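Local coordinates for protein (sliding clamp) (Enterobacteria phage RB69, PDB 1B77) that probably encircles DNA as a three-subunit sliding clamp, tethering the phage replicative polymerase, with which it interacts, for processive synthesis, at residues Ile182-Ala185 with Asn186-Ile189. Numbering follows the deposited sequence.
Sequences INMA and NMKI
With chi1 at -68°, Ile182 sets CG2 anti to its own backbone N, while Met187, its CG beside the backbone N and its chain bent at chi2 (-69°), brings SD to 4.0 Å from Ile182 CG2. The two side chains cross at about a right angle. This apolar touch bridges the short 3-10 turn at 184-186, which follows strand 178-183 in the C-terminal half of this DNA-clamp fold. Two successive i+3 to i backbone bonds define the turn: Asn186 N donates to Asn183 O at 2.8 Å, nearly straight at 168°, and Met187 N to Met184 O at 3.1 Å. The side chains of Asn183 and Asn186 also cross at about a right angle, with their amide planes perpendicular. Beyond the turn, Met187 and then Lys188 each centre an inverse gamma turn, with weak bonds from Lys188 N to Asn186 O and from Ile189 N to Met187 O. Ile182 also packs on Ile138 and Ile140 of the neighbouring strand 137-143, and Met187 reaches Ile218 of strand 215-219, so the buried side chains of this stretch touch both sheets of the chain. At the turn's start, Asn183 OD1 accepts a weak bond from Ala185 N at 3.3 Å.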
loop_
_atom_site.group_PDB
_atom_site.type_symbol
_atom_site.label_atom_id
_atom_site.label_comp_id
_atom_site.label_asym_id
_atom_site.label_seq_id
_atom_site.Cartn_x
_atom_site.Cartn_y
_atom_site.Cartn_z
ATOM N N ILE A 182 17.897 25.796 -6.161
ATOM C CA ILE A 182 17.114 24.855 -6.953
ATOM C C ILE A 182 15.801 24.463 -6.281
ATOM O O ILE A 182 15.773 24.145 -5.094
ATOM C CB ILE A 182 17.926 23.567 -7.246
ATOM C CG1 ILE A 182 19.082 23.888 -8.195
ATOM C CG2 ILE A 182 17.026 22.490 -7.844
ATOM C CD1 ILE A 182 20.008 22.723 -8.454
ATOM N N ASN A 183 14.714 24.504 -7.044
ATOM C CA ASN A 183 13.407 24.123 -6.530
ATOM C C ASN A 183 13.425 22.597 -6.456
ATOM O O ASN A 183 13.521 21.920 -7.475
ATOM C CB ASN A 183 12.300 24.607 -7.477
ATOM C CG ASN A 183 10.919 24.066 -7.101
ATOM O OD1 ASN A 183 10.644 23.767 -5.934
ATOM N ND2 ASN A 183 10.037 23.954 -8.095
ATOM N N MET A 184 13.341 22.066 -5.244
ATOM C CA MET A 184 13.396 20.627 -5.064
ATOM C C MET A 184 12.388 19.850 -5.895
ATOM O O MET A 184 12.583 18.672 -6.172
ATOM C CB MET A 184 13.216 20.264 -3.592
ATOM C CG MET A 184 13.738 18.884 -3.270
ATOM S SD MET A 184 15.513 18.824 -2.881
ATOM C CE MET A 184 16.250 19.501 -4.306
ATOM N N ALA A 185 11.310 20.509 -6.298
ATOM C CA ALA A 185 10.284 19.843 -7.087
ATOM C C ALA A 185 10.782 19.480 -8.480
ATOM O O ALA A 185 10.134 18.703 -9.185
ATOM C CB ALA A 185 9.051 20.725 -7.191
ATOM N N ASN A 186 11.918 20.040 -8.887
ATOM C CA ASN A 186 12.453 19.749 -10.212
ATOM C C ASN A 186 13.540 18.675 -10.193
ATOM O O ASN A 186 14.075 18.323 -11.241
ATOM C CB ASN A 186 13.017 21.021 -10.842
ATOM C CG ASN A 186 12.020 22.150 -10.845
ATOM O OD1 ASN A 186 10.885 21.978 -11.283
ATOM N ND2 ASN A 186 12.434 23.315 -10.365
ATOM N N MET A 187 13.859 18.165 -9.004
ATOM C CA MET A 187 14.901 17.143 -8.863
ATOM C C MET A 187 14.385 15.729 -9.104
ATOM O O MET A 187 14.501 14.864 -8.233
ATOM C CB MET A 187 15.528 17.223 -7.465
ATOM C CG MET A 187 16.312 18.495 -7.213
ATOM S SD MET A 187 17.823 18.611 -8.183
ATOM C CE MET A 187 18.884 17.489 -7.263
ATOM N N LYS A 188 13.822 15.505 -10.288
ATOM C CA LYS A 188 13.277 14.198 -10.669
ATOM C C LYS A 188 14.417 13.301 -11.161
ATOM O O LYS A 188 14.294 12.632 -12.183
ATOM C CB LYS A 188 12.250 14.366 -11.798
ATOM C CG LYS A 188 11.204 15.448 -11.564
ATOM C CD LYS A 188 10.165 15.039 -10.540
ATOM C CE LYS A 188 9.205 16.184 -10.259
ATOM N NZ LYS A 188 8.510 16.667 -11.485
ATOM N N ILE A 189 15.522 13.309 -10.428
ATOM C CA ILE A 189 16.701 12.524 -10.775
ATOM C C ILE A 189 16.617 11.092 -10.253
ATOM O O ILE A 189 16.460 10.880 -9.054
ATOM C CB ILE A 189 17.967 13.176 -10.176
ATOM C CG1 ILE A 189 18.249 14.505 -10.871
ATOM C CG2 ILE A 189 19.153 12.252 -10.311
ATOM C CD1 ILE A 189 17.280 15.589 -10.521
#